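Local coordinates for protein endo-beta-mannanase (Opitutaceae bacterium TAV5, PDB 7BOB) that probably releases mannose units from the chain ends of beta-1,4-linked manno-oligosaccharides, as a trimeric exo-beta-1,4-mannosidase of glycosyl hydrolase family 5, at residues V478-A483 and A490-Y495; L471-D476 and S577-A582; A271-P276 and I429-Q434. All blocks are in the same frame, centred on the assembly; numbering follows the deposited sequence.

Contact 1: V478-A483 and A490-Y495; sequences VNWAQA and AEIADY
I492 lies against a face of the W480 indole, and this apolar meeting makes up most of the contact. I492 CG1 sits 3.8 Å from the centroid of the five-membered ring and only 10° off its normal, a CH-pi approach, while CD1 runs on toward the root of the ring and comes 3.6 Å from W480 CG. The isoleucine reaches this far because CG1 stands anti to its own carbonyl carbon (chi1 -60°) and CD1 extends the chain. I523 of the paired strand 520-525, together with P475 and V488, also packs on the indole.

The polar part is slight. W480 NE1 gives a weak hydrogen bond to A490 O, 3.3 Å away at the ring edge and near its plane, with an N-H...O angle of 147°. S485 OG of the intervening helix 482-488 makes weak bonds to both atoms. A481 is the N-cap of that helix, and the contact closes the short link from helix to strand 490-496. N479 and D494 hydrogen-bond to N333 and L255 of a second subunit. With its one cross-segment hydrogen bond weak, the contact probably depends mainly on the buried indole face.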
ATOM      1  N   VAL A 478      -2.092 -17.418  18.063  1.00 53.44           N
ATOM      2  CA  VAL A 478      -0.881 -17.934  17.431  1.00 51.95           C
ATOM      3  C   VAL A 478       0.071 -18.506  18.475  1.00 51.41           C
ATOM      4  O   VAL A 478       0.844 -19.425  18.185  1.00 53.46           O
ATOM      5  CB  VAL A 478      -0.227 -16.837  16.560  1.00 54.30           C
ATOM      6  CG1 VAL A 478       1.212 -17.200  16.173  1.00 50.55           C
ATOM      7  CG2 VAL A 478      -1.059 -16.641  15.290  1.00 49.61           C
ATOM      8  N   ASN A 479      -0.004 -18.033  19.717  1.00 49.94           N
ATOM      9  CA  ASN A 479       0.837 -18.584  20.769  1.00 50.69           C
ATOM     10  C   ASN A 479       0.028 -19.303  21.837  1.00 52.98           C
ATOM     11  O   ASN A 479       0.488 -19.436  22.979  1.00 49.17           O
ATOM     12  CB  ASN A 479       1.691 -17.486  21.386  1.00 49.28           C
ATOM     13  CG  ASN A 479       2.817 -17.057  20.457  1.00 52.70           C
ATOM     14  OD1 ASN A 479       3.766 -17.810  20.249  1.00 49.95           O
ATOM     15  ND2 ASN A 479       2.683 -15.877  19.852  1.00 49.40           N
ATOM     16  N   TRP A 480      -1.161 -19.779  21.490  1.00 50.69           N
ATOM     17  CA  TRP A 480      -2.048 -20.417  22.462  1.00 51.52           C
ATOM     18  C   TRP A 480      -1.864 -21.923  22.327  1.00 51.74           C
ATOM     19  O   TRP A 480      -2.520 -22.580  21.513  1.00 50.56           O
ATOM     20  CB  TRP A 480      -3.490 -19.981  22.236  1.00 50.75           C
ATOM     21  CG  TRP A 480      -4.400 -20.277  23.380  1.00 50.61           C
ATOM     22  CD1 TRP A 480      -4.384 -21.389  24.175  1.00 51.75           C
ATOM     23  CD2 TRP A 480      -5.489 -19.466  23.844  1.00 49.35           C
ATOM     24  NE1 TRP A 480      -5.387 -21.311  25.118  1.00 51.92           N
ATOM     25  CE2 TRP A 480      -6.080 -20.141  24.934  1.00 50.50           C
ATOM     26  CE3 TRP A 480      -6.013 -18.228  23.452  1.00 50.57           C
ATOM     27  CZ2 TRP A 480      -7.163 -19.617  25.642  1.00 47.22           C
ATOM     28  CZ3 TRP A 480      -7.102 -17.720  24.136  1.00 47.49           C
ATOM     29  CH2 TRP A 480      -7.662 -18.412  25.229  1.00 49.24           C
ATOM     30  N   ALA A 481      -0.943 -22.469  23.117  1.00 49.38           N
ATOM     31  CA  ALA A 481      -0.799 -23.915  23.234  1.00 52.43           C
ATOM     32  C   ALA A 481      -0.853 -24.304  24.710  1.00 52.22           C
ATOM     33  O   ALA A 481      -1.590 -23.677  25.478  1.00 52.03           O
ATOM     34  CB  ALA A 481       0.492 -24.389  22.569  1.00 51.45           C
ATOM     35  N   GLN A 482      -0.092 -25.318  25.130  1.00 51.07           N
ATOM     36  CA  GLN A 482      -0.211 -25.777  26.515  1.00 52.85           C
ATOM     37  C   GLN A 482       0.111 -24.657  27.489  1.00 56.51           C
ATOM     38  O   GLN A 482      -0.664 -24.397  28.412  1.00 55.12           O
ATOM     39  CB  GLN A 482       0.691 -26.984  26.778  1.00 57.13           C
ATOM     40  CG  GLN A 482       0.317 -28.245  25.987  1.00 60.12           C
ATOM     41  CD  GLN A 482       1.098 -28.359  24.678  1.00 62.85           C
ATOM     42  OE1 GLN A 482       1.603 -27.354  24.142  1.00 58.48           O
ATOM     43  NE2 GLN A 482       1.208 -29.583  24.163  1.00 62.88           N
ATOM     44  N   ALA A 483       1.237 -23.950  27.274  1.00 54.15           N
ATOM     45  CA  ALA A 483       1.677 -22.942  28.240  1.00 57.51           C
ATOM     46  C   ALA A 483       0.616 -21.868  28.442  1.00 54.93           C
ATOM     47  O   ALA A 483       0.223 -21.580  29.580  1.00 54.23           O
ATOM     48  CB  ALA A 483       3.004 -22.310  27.804  1.00 55.10           C
ATOM     49  N   ALA A 490      -7.824 -22.215  30.237  1.00 54.19           N
ATOM     50  CA  ALA A 490      -8.813 -22.608  29.246  1.00 54.60           C
ATOM     51  C   ALA A 490      -8.079 -23.057  27.988  1.00 53.37           C
ATOM     52  O   ALA A 490      -6.956 -22.624  27.736  1.00 52.75           O
ATOM     53  CB  ALA A 490      -9.769 -21.455  28.931  1.00 52.56           C
ATOM     54  N   GLU A 491      -8.703 -23.960  27.241  1.00 51.14           N
ATOM     55  CA  GLU A 491      -8.206 -24.460  25.969  1.00 56.50           C
ATOM     56  C   GLU A 491      -9.097 -23.964  24.837  1.00 55.62           C
ATOM     57  O   GLU A 491     -10.284 -23.680  25.040  1.00 53.78           O
ATOM     58  CB  GLU A 491      -8.186 -25.991  25.947  1.00 57.57           C
ATOM     59  CG  GLU A 491      -6.990 -26.609  26.604  1.00 60.02           C
ATOM     60  CD  GLU A 491      -7.251 -28.033  27.041  1.00 59.08           C
ATOM     61  OE1 GLU A 491      -8.198 -28.657  26.520  1.00 60.11           O
ATOM     62  OE2 GLU A 491      -6.514 -28.527  27.918  1.00 67.61           O
ATOM     63  N   ILE A 492      -8.519 -23.885  23.638  1.00 51.96           N
ATOM     64  CA  ILE A 492      -9.286 -23.545  22.443  1.00 54.16           C
ATOM     65  C   ILE A 492      -9.993 -24.801  21.955  1.00 54.81           C
ATOM     66  O   ILE A 492      -9.343 -25.794  21.597  1.00 52.94           O
ATOM     67  CB  ILE A 492      -8.398 -22.963  21.334  1.00 50.29           C
ATOM     68  CG1 ILE A 492      -7.683 -21.684  21.792  1.00 53.76           C
ATOM     69  CG2 ILE A 492      -9.237 -22.655  20.114  1.00 49.32           C
ATOM     70  CD1 ILE A 492      -6.711 -21.109  20.716  1.00 52.34           C
ATOM     71  N   ALA A 493     -11.326 -24.757  21.928  1.00 51.25           N
ATOM     72  CA  ALA A 493     -12.089 -25.872  21.384  1.00 49.58           C
ATOM     73  C   ALA A 493     -12.268 -25.754  19.882  1.00 51.97           C
ATOM     74  O   ALA A 493     -12.220 -26.763  19.170  1.00 52.66           O
ATOM     75  CB  ALA A 493     -13.456 -25.966  22.060  1.00 51.24           C
ATOM     76  N   ASP A 494     -12.462 -24.537  19.386  1.00 53.73           N
ATOM     77  CA  ASP A 494     -12.623 -24.286  17.961  1.00 53.30           C
ATOM     78  C   ASP A 494     -12.512 -22.790  17.740  1.00 52.09           C
ATOM     79  O   ASP A 494     -12.617 -22.001  18.684  1.00 50.04           O
ATOM     80  CB  ASP A 494     -13.977 -24.798  17.433  1.00 47.14           C
ATOM     81  CG  ASP A 494     -14.068 -24.794  15.902  1.00 50.63           C
ATOM     82  OD1 ASP A 494     -13.024 -24.614  15.223  1.00 53.68           O
ATOM     83  OD2 ASP A 494     -15.184 -24.962  15.365  1.00 48.44           O
ATOM     84  N   TYR A 495     -12.306 -22.412  16.481  1.00 49.28           N
ATOM     85  CA  TYR A 495     -12.585 -21.043  16.084  1.00 50.48           C
ATOM     86  C   TYR A 495     -14.092 -20.819  16.010  1.00 49.61           C
ATOM     87  O   TYR A 495     -14.887 -21.757  15.990  1.00 51.61           O
ATOM     88  CB  TYR A 495     -11.961 -20.744  14.730  1.00 47.87           C
ATOM     89  CG  TYR A 495     -10.512 -21.156  14.657  1.00 52.00           C
ATOM     90  CD1 TYR A 495      -9.510 -20.360  15.216  1.00 49.78           C
ATOM     91  CD2 TYR A 495     -10.149 -22.352  14.052  1.00 47.61           C
ATOM     92  CE1 TYR A 495      -8.186 -20.746  15.143  1.00 53.30           C
ATOM     93  CE2 TYR A 495      -8.849 -22.746  13.988  1.00 46.79           C
ATOM     94  CZ  TYR A 495      -7.865 -21.945  14.522  1.00 51.43           C
ATOM     95  OH  TYR A 495      -6.557 -22.362  14.427  1.00 52.90           O
TER

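Contact 2: L471-D476 and S577-A582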
ATOM      1  N   LEU A 471      -4.064  -8.592  33.995  1.00 48.03           N
ATOM      2  CA  LEU A 471      -5.213  -8.313  33.138  1.00 51.20           C
ATOM      3  C   LEU A 471      -4.758  -8.478  31.688  1.00 53.16           C
ATOM      4  O   LEU A 471      -3.969  -7.671  31.180  1.00 52.08           O
ATOM      5  CB  LEU A 471      -5.769  -6.916  33.392  1.00 45.93           C
ATOM      6  CG  LEU A 471      -6.914  -6.493  32.473  1.00 48.13           C
ATOM      7  CD1 LEU A 471      -8.050  -7.550  32.433  1.00 47.75           C
ATOM      8  CD2 LEU A 471      -7.456  -5.160  32.945  1.00 50.44           C
ATOM      9  N   TRP A 472      -5.240  -9.531  31.027  1.00 49.66           N
ATOM     10  CA  TRP A 472      -4.732  -9.951  29.718  1.00 47.09           C
ATOM     11  C   TRP A 472      -5.788  -9.664  28.657  1.00 49.27           C
ATOM     12  O   TRP A 472      -6.733 -10.442  28.481  1.00 51.50           O
ATOM     13  CB  TRP A 472      -4.365 -11.430  29.737  1.00 45.30           C
ATOM     14  CG  TRP A 472      -3.430 -11.839  28.640  1.00 50.38           C
ATOM     15  CD1 TRP A 472      -3.186 -11.174  27.474  1.00 46.29           C
ATOM     16  CD2 TRP A 472      -2.625 -13.024  28.605  1.00 50.05           C
ATOM     17  NE1 TRP A 472      -2.270 -11.865  26.724  1.00 46.22           N
ATOM     18  CE2 TRP A 472      -1.898 -12.997  27.399  1.00 45.48           C
ATOM     19  CE3 TRP A 472      -2.450 -14.107  29.480  1.00 51.10           C
ATOM     20  CZ2 TRP A 472      -1.008 -14.003  27.043  1.00 49.88           C
ATOM     21  CZ3 TRP A 472      -1.557 -15.104  29.128  1.00 51.91           C
ATOM     22  CH2 TRP A 472      -0.847 -15.046  27.920  1.00 51.34           C
ATOM     23  N   HIS A 473      -5.628  -8.564  27.932  1.00 47.01           N
ATOM     24  CA  HIS A 473      -6.570  -8.277  26.857  1.00 50.00           C
ATOM     25  C   HIS A 473      -6.134  -9.025  25.602  1.00 49.51           C
ATOM     26  O   HIS A 473      -5.039  -8.781  25.076  1.00 53.76           O
ATOM     27  CB  HIS A 473      -6.680  -6.777  26.608  1.00 48.36           C
ATOM     28  CG  HIS A 473      -7.547  -6.077  27.608  1.00 52.80           C
ATOM     29  ND1 HIS A 473      -7.579  -4.707  27.743  1.00 50.76           N
ATOM     30  CD2 HIS A 473      -8.409  -6.567  28.533  1.00 51.02           C
ATOM     31  CE1 HIS A 473      -8.434  -4.382  28.700  1.00 55.38           C
ATOM     32  NE2 HIS A 473      -8.946  -5.493  29.200  1.00 53.31           N
ATOM     33  N   ALA A 474      -6.981  -9.960  25.157  1.00 46.27           N
ATOM     34  CA  ALA A 474      -6.893 -10.699  23.903  1.00 48.03           C
ATOM     35  C   ALA A 474      -5.634 -11.553  23.831  1.00 49.57           C
ATOM     36  O   ALA A 474      -4.721 -11.231  23.063  1.00 51.59           O
ATOM     37  CB  ALA A 474      -6.940  -9.735  22.715  1.00 48.47           C
ATOM     38  N   PRO A 475      -5.530 -12.632  24.606  1.00 51.29           N
ATOM     39  CA  PRO A 475      -4.384 -13.532  24.439  1.00 49.82           C
ATOM     40  C   PRO A 475      -4.312 -14.042  23.009  1.00 54.06           C
ATOM     41  O   PRO A 475      -5.314 -14.121  22.299  1.00 53.47           O
ATOM     42  CB  PRO A 475      -4.659 -14.669  25.430  1.00 52.18           C
ATOM     43  CG  PRO A 475      -6.016 -14.379  26.030  1.00 51.61           C
ATOM     44  CD  PRO A 475      -6.315 -12.943  25.812  1.00 47.62           C
ATOM     45  N   ASP A 476      -3.100 -14.358  22.582  1.00 53.79           N
ATOM     46  CA  ASP A 476      -2.812 -14.504  21.163  1.00 55.87           C
ATOM     47  C   ASP A 476      -2.998 -15.952  20.728  1.00 54.15           C
ATOM     48  O   ASP A 476      -2.260 -16.829  21.196  1.00 51.60           O
ATOM     49  CB  ASP A 476      -1.393 -14.032  20.870  1.00 56.06           C
ATOM     50  CG  ASP A 476      -0.963 -14.276  19.433  1.00 56.11           C
ATOM     51  OD1 ASP A 476      -1.832 -14.507  18.558  1.00 57.47           O
ATOM     52  OD2 ASP A 476       0.267 -14.205  19.186  1.00 57.05           O
ATOM     53  N   SER A 577     -13.033   3.793  30.148  1.00 49.81           N
ATOM     54  CA  SER A 577     -12.151   3.826  31.299  1.00 47.15           C
ATOM     55  C   SER A 577     -12.733   3.001  32.449  1.00 51.41           C
ATOM     56  O   SER A 577     -12.012   2.272  33.137  1.00 50.55           O
ATOM     57  CB  SER A 577     -11.916   5.286  31.680  1.00 51.68           C
ATOM     58  OG  SER A 577     -11.386   5.425  32.970  1.00 59.62           O
ATOM     59  N   ALA A 578     -14.049   3.055  32.635  1.00 49.91           N
ATOM     60  CA  ALA A 578     -14.674   2.219  33.657  1.00 53.36           C
ATOM     61  C   ALA A 578     -14.434   0.732  33.402  1.00 53.72           C
ATOM     62  O   ALA A 578     -14.413  -0.060  34.350  1.00 53.43           O
ATOM     63  CB  ALA A 578     -16.175   2.510  33.720  1.00 55.30           C
ATOM     64  N   TRP A 579     -14.230   0.342  32.136  1.00 53.00           N
ATOM     65  CA  TRP A 579     -13.935  -1.053  31.814  1.00 48.49           C
ATOM     66  C   TRP A 579     -12.709  -1.558  32.569  1.00 53.00           C
ATOM     67  O   TRP A 579     -12.738  -2.644  33.164  1.00 53.33           O
ATOM     68  CB  TRP A 579     -13.720  -1.226  30.308  1.00 48.70           C
ATOM     69  CG  TRP A 579     -13.263  -2.614  29.968  1.00 48.90           C
ATOM     70  CD1 TRP A 579     -11.974  -3.054  29.874  1.00 48.12           C
ATOM     71  CD2 TRP A 579     -14.101  -3.763  29.713  1.00 49.09           C
ATOM     72  NE1 TRP A 579     -11.955  -4.398  29.557  1.00 52.07           N
ATOM     73  CE2 TRP A 579     -13.248  -4.854  29.461  1.00 50.03           C
ATOM     74  CE3 TRP A 579     -15.487  -3.967  29.690  1.00 49.68           C
ATOM     75  CZ2 TRP A 579     -13.730  -6.129  29.173  1.00 51.11           C
ATOM     76  CZ3 TRP A 579     -15.971  -5.236  29.403  1.00 50.55           C
ATOM     77  CH2 TRP A 579     -15.094  -6.299  29.154  1.00 55.99           C
ATOM     78  N   TYR A 580     -11.596  -0.802  32.518  1.00 52.40           N
ATOM     79  CA  TYR A 580     -10.381  -1.263  33.192  1.00 53.19           C
ATOM     80  C   TYR A 580     -10.592  -1.371  34.697  1.00 52.85           C
ATOM     81  O   TYR A 580     -10.101  -2.314  35.336  1.00 51.51           O
ATOM     82  CB  TYR A 580      -9.204  -0.331  32.899  1.00 53.18           C
ATOM     83  CG  TYR A 580      -8.744  -0.374  31.473  1.00 51.03           C
ATOM     84  CD1 TYR A 580      -7.790  -1.303  31.056  1.00 51.37           C
ATOM     85  CD2 TYR A 580      -9.269   0.498  30.541  1.00 49.25           C
ATOM     86  CE1 TYR A 580      -7.381  -1.365  29.748  1.00 48.57           C
ATOM     87  CE2 TYR A 580      -8.868   0.450  29.236  1.00 51.94           C
ATOM     88  CZ  TYR A 580      -7.921  -0.479  28.848  1.00 51.05           C
ATOM     89  OH  TYR A 580      -7.534  -0.509  27.546  1.00 48.28           O
ATOM     90  N   ALA A 581     -11.294  -0.398  35.286  1.00 52.96           N
ATOM     91  CA  ALA A 581     -11.512  -0.419  36.733  1.00 56.57           C
ATOM     92  C   ALA A 581     -12.259  -1.683  37.155  1.00 52.94           C
ATOM     93  O   ALA A 581     -11.851  -2.373  38.095  1.00 55.20           O
ATOM     94  CB  ALA A 581     -12.268   0.835  37.176  1.00 52.20           C
ATOM     95  N   ALA A 582     -13.328  -2.030  36.434  1.00 53.54           N
ATOM     96  CA  ALA A 582     -14.112  -3.208  36.802  1.00 56.10           C
ATOM     97  C   ALA A 582     -13.278  -4.488  36.757  1.00 58.13           C
ATOM     98  O   ALA A 582     -13.439  -5.376  37.605  1.00 59.40           O
ATOM     99  CB  ALA A 582     -15.326  -3.332  35.888  1.00 55.98           C
TER
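H473 reaches from the parallel part of a mixed beta sheet to helix 569-583, in a layered alpha/beta domain where strand 471-473 and helix segment 577-582 run at 135° with their axes 11.1 Å apart. H473, W579 and Y580 form an aromatic cluster between the two layers.

From CB, which points at the helix, the H473 side chain leaves with CG anti to the carbonyl carbon, and the imidazole points its CE1-NE2 side at both helix aromatics. ND1 is 3.9 Å from Y580 CE1, but its polar partner is E559, whose OE2 is also hydrogen-bonded to Y580 OH; one carboxylate oxygen thus ties both rings to the same point. CE1 makes the tightest carbon contact, 3.4 Å to Y580 CE1, with the tyrosine carbon near the imidazole plane. The two ring planes are inclined at 50°, neither stacked nor perpendicular. At the tip, NE2 lies 3.2 Å from W579 NE1, at the indole edge and near its plane, and the imidazole and indole planes lie 48° apart.

Y510 and F512 extend the aromatic surroundings through edge-to-face pairs with W579, and V554 of the neighbouring strand touches both H473 and W579. Two residues before the histidine, L471 projects from the same side of the strand and brings its CD2 to 4.3 Å from Y580 CD1.

Contact 3: A271-P276 and I429-Q434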
ATOM      1  N   ALA A 271      10.585   5.713  26.952  1.00 45.32           N
ATOM      2  CA  ALA A 271      12.022   5.942  26.841  1.00 49.28           C
ATOM      3  C   ALA A 271      12.719   5.677  28.173  1.00 46.72           C
ATOM      4  O   ALA A 271      13.688   4.911  28.238  1.00 48.09           O
ATOM      5  CB  ALA A 271      12.295   7.366  26.352  1.00 41.85           C
ATOM      6  N   ARG A 272      12.197   6.270  29.255  1.00 45.91           N
ATOM      7  CA  ARG A 272      12.818   6.145  30.578  1.00 49.69           C
ATOM      8  C   ARG A 272      13.086   4.699  30.978  1.00 50.03           C
ATOM      9  O   ARG A 272      14.080   4.414  31.655  1.00 50.79           O
ATOM     10  CB  ARG A 272      11.937   6.795  31.641  1.00 49.03           C
ATOM     11  CG  ARG A 272      12.647   6.943  32.981  1.00 50.99           C
ATOM     12  CD  ARG A 272      13.746   8.010  32.903  1.00 50.94           C
ATOM     13  NE  ARG A 272      14.602   8.017  34.080  1.00 52.95           N
ATOM     14  CZ  ARG A 272      15.573   7.134  34.312  1.00 55.40           C
ATOM     15  NH1 ARG A 272      15.816   6.149  33.447  1.00 46.32           N
ATOM     16  NH2 ARG A 272      16.311   7.240  35.418  1.00 58.28           N
ATOM     17  N   ALA A 273      12.213   3.777  30.575  1.00 49.47           N
ATOM     18  CA  ALA A 273      12.408   2.357  30.846  1.00 47.62           C
ATOM     19  C   ALA A 273      13.681   1.796  30.211  1.00 49.93           C
ATOM     20  O   ALA A 273      14.092   0.684  30.566  1.00 49.74           O
ATOM     21  CB  ALA A 273      11.185   1.574  30.341  1.00 50.46           C
ATOM     22  N   PHE A 274      14.310   2.519  29.288  1.00 44.23           N
ATOM     23  CA  PHE A 274      15.483   2.001  28.594  1.00 48.98           C
ATOM     24  C   PHE A 274      16.762   2.782  28.877  1.00 52.66           C
ATOM     25  O   PHE A 274      17.846   2.301  28.531  1.00 55.88           O
ATOM     26  CB  PHE A 274      15.222   1.957  27.081  1.00 50.19           C
ATOM     27  CG  PHE A 274      14.105   1.018  26.705  1.00 50.53           C
ATOM     28  CD1 PHE A 274      12.779   1.409  26.838  1.00 46.60           C
ATOM     29  CD2 PHE A 274      14.379  -0.275  26.282  1.00 50.69           C
ATOM     30  CE1 PHE A 274      11.738   0.530  26.529  1.00 47.03           C
ATOM     31  CE2 PHE A 274      13.336  -1.165  25.972  1.00 55.09           C
ATOM     32  CZ  PHE A 274      12.016  -0.756  26.093  1.00 47.03           C
ATOM     33  N   GLY A 275      16.675   3.939  29.527  1.00 49.41           N
ATOM     34  CA  GLY A 275      17.833   4.729  29.848  1.00 47.81           C
ATOM     35  C   GLY A 275      17.399   6.117  30.259  1.00 49.86           C
ATOM     36  O   GLY A 275      16.213   6.456  30.228  1.00 48.31           O
ATOM     37  N   PRO A 276      18.349   6.957  30.643  1.00 48.27           N
ATOM     38  CA  PRO A 276      17.995   8.336  30.995  1.00 50.84           C
ATOM     39  C   PRO A 276      17.472   9.059  29.764  1.00 48.57           C
ATOM     40  O   PRO A 276      17.866   8.764  28.626  1.00 43.61           O
ATOM     41  CB  PRO A 276      19.318   8.931  31.506  1.00 48.84           C
ATOM     42  CG  PRO A 276      20.396   8.070  30.922  1.00 51.67           C
ATOM     43  CD  PRO A 276      19.801   6.696  30.700  1.00 48.72           C
ATOM     44  N   ILE A 429       5.442   1.332  32.963  1.00 48.12           N
ATOM     45  CA  ILE A 429       5.802   0.439  31.869  1.00 50.03           C
ATOM     46  C   ILE A 429       6.689  -0.647  32.448  1.00 51.46           C
ATOM     47  O   ILE A 429       7.570  -0.360  33.262  1.00 55.10           O
ATOM     48  CB  ILE A 429       6.546   1.189  30.744  1.00 50.26           C
ATOM     49  CG1 ILE A 429       5.751   2.419  30.306  1.00 50.80           C
ATOM     50  CG2 ILE A 429       6.858   0.254  29.552  1.00 49.24           C
ATOM     51  CD1 ILE A 429       4.498   2.094  29.514  1.00 48.20           C
ATOM     52  N   VAL A 430       6.436  -1.889  32.073  1.00 47.12           N
ATOM     53  CA  VAL A 430       7.273  -3.010  32.480  1.00 48.40           C
ATOM     54  C   VAL A 430       7.750  -3.703  31.211  1.00 53.19           C
ATOM     55  O   VAL A 430       6.992  -3.829  30.239  1.00 54.43           O
ATOM     56  CB  VAL A 430       6.514  -3.979  33.419  1.00 53.17           C
ATOM     57  CG1 VAL A 430       5.252  -4.542  32.738  1.00 48.75           C
ATOM     58  CG2 VAL A 430       7.426  -5.109  33.865  1.00 55.79           C
ATOM     59  N   ARG A 431       9.008  -4.117  31.198  1.00 52.68           N
ATOM     60  CA  ARG A 431       9.649  -4.582  29.975  1.00 53.44           C
ATOM     61  C   ARG A 431       9.609  -6.103  29.914  1.00 53.28           C
ATOM     62  O   ARG A 431      10.094  -6.777  30.828  1.00 57.78           O
ATOM     63  CB  ARG A 431      11.090  -4.076  29.895  1.00 54.56           C
ATOM     64  CG  ARG A 431      11.186  -2.584  29.653  1.00 56.69           C
ATOM     65  CD  ARG A 431      12.645  -2.076  29.671  1.00 56.42           C
ATOM     66  NE  ARG A 431      13.533  -2.925  28.883  1.00 52.13           N
ATOM     67  CZ  ARG A 431      14.828  -2.671  28.703  1.00 59.73           C
ATOM     68  NH1 ARG A 431      15.381  -1.597  29.258  1.00 52.90           N
ATOM     69  NH2 ARG A 431      15.573  -3.492  27.976  1.00 56.94           N
ATOM     70  N   GLY A 432       9.030  -6.638  28.844  1.00 51.35           N
ATOM     71  CA  GLY A 432       8.986  -8.077  28.642  1.00 49.84           C
ATOM     72  C   GLY A 432      10.282  -8.715  28.177  1.00 54.75           C
ATOM     73  O   GLY A 432      10.396  -9.944  28.207  1.00 58.88           O
ATOM     74  N   ASP A 433      11.247  -7.925  27.715  1.00 56.13           N
ATOM     75  CA  ASP A 433      12.572  -8.427  27.372  1.00 58.81           C
ATOM     76  C   ASP A 433      13.521  -8.448  28.573  1.00 62.11           C
ATOM     77  O   ASP A 433      14.723  -8.663  28.392  1.00 63.84           O
ATOM     78  CB  ASP A 433      13.178  -7.581  26.247  1.00 52.86           C
ATOM     79  CG  ASP A 433      13.597  -6.202  26.737  1.00 60.52           C
ATOM     80  OD1 ASP A 433      14.528  -5.597  26.146  1.00 66.28           O
ATOM     81  OD2 ASP A 433      12.993  -5.736  27.735  1.00 60.65           O
ATOM     82  N   GLN A 434      13.019  -8.216  29.783  1.00 56.82           N
ATOM     83  CA  GLN A 434      13.825  -8.329  30.986  1.00 62.63           C
ATOM     84  C   GLN A 434      13.053  -9.129  32.020  1.00 64.96           C
ATOM     85  O   GLN A 434      11.819  -9.148  31.983  1.00 65.91           O
ATOM     86  CB  GLN A 434      14.180  -6.947  31.559  1.00 60.54           C
ATOM     87  CG  GLN A 434      15.217  -6.213  30.724  1.00 61.85           C
ATOM     88  CD  GLN A 434      15.467  -4.807  31.198  1.00 62.32           C
ATOM     89  OE1 GLN A 434      14.689  -4.252  31.973  1.00 63.39           O
ATOM     90  NE2 GLN A 434      16.560  -4.212  30.726  1.00 62.55           N
TER
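R431 spans the boundary between the family 5 glycosidase domain, an eight-stranded (beta/alpha)8 barrel, and the following alpha/beta domain: it comes from edge strand 427-431 and meets A273 and F274, which follow on from barrel helix 258-272.

One hydrogen bond crosses the contact, from R431 NH1 to A273 O at 2.9 Å, nearly straight at 161°. A273 O lies close to the guanidinium plane, whereas the donor is tilted 25° from the carbonyl plane.

Face-on packing adds to it. The guanidinium lies over the CD2-CE2 side of the F274 ring with the two planes 19° apart, and R431 CZ is 3.4 Å from F274 CD2. A bend at chi3 also brings CD over this face, 4.0 Å from the F274 centroid in a CH-pi contact; CD further touches A273 CB. W389, from the neighbouring strand 385-389, meets the same phenylalanine edge-to-face, and L237 of the barrel sheet packs on it.

A salt bridge within the R431-Q434 type I beta turn sets the arginine's orientation. D433 is held side-on, its OD2 3.1 Å from R431 NE and its OD1 3.0 Å from R431 NH2, so the guanidinium is fixed in rotation by bonds to both segments. Its remaining face carries the Q434 amide, whose CD stands 3.3 Å above the guanidinium plane, across from the F274 ring.

Contact 3 closes first along the chain, before contact 2 opens; contact 1 is nested inside the long loop that contact 2 closes. Contacts 2 and 3 reach the same mixed sheet, at strand 469-473 and edge strand 427-431, with centres 22 Å apart. Contacts 1 and 2 have centres 19 Å apart and touch, W480 CZ3 lying 4.0 Å from P475 CG where the chain passes from strand 469-473 toward helix 482-488. Contacts 1 and 3 stay about 13 Å apart at their nearest atoms. Together they mark a path from the barrel, through the core of the second domain, to the surface that meets another subunit of the trimer.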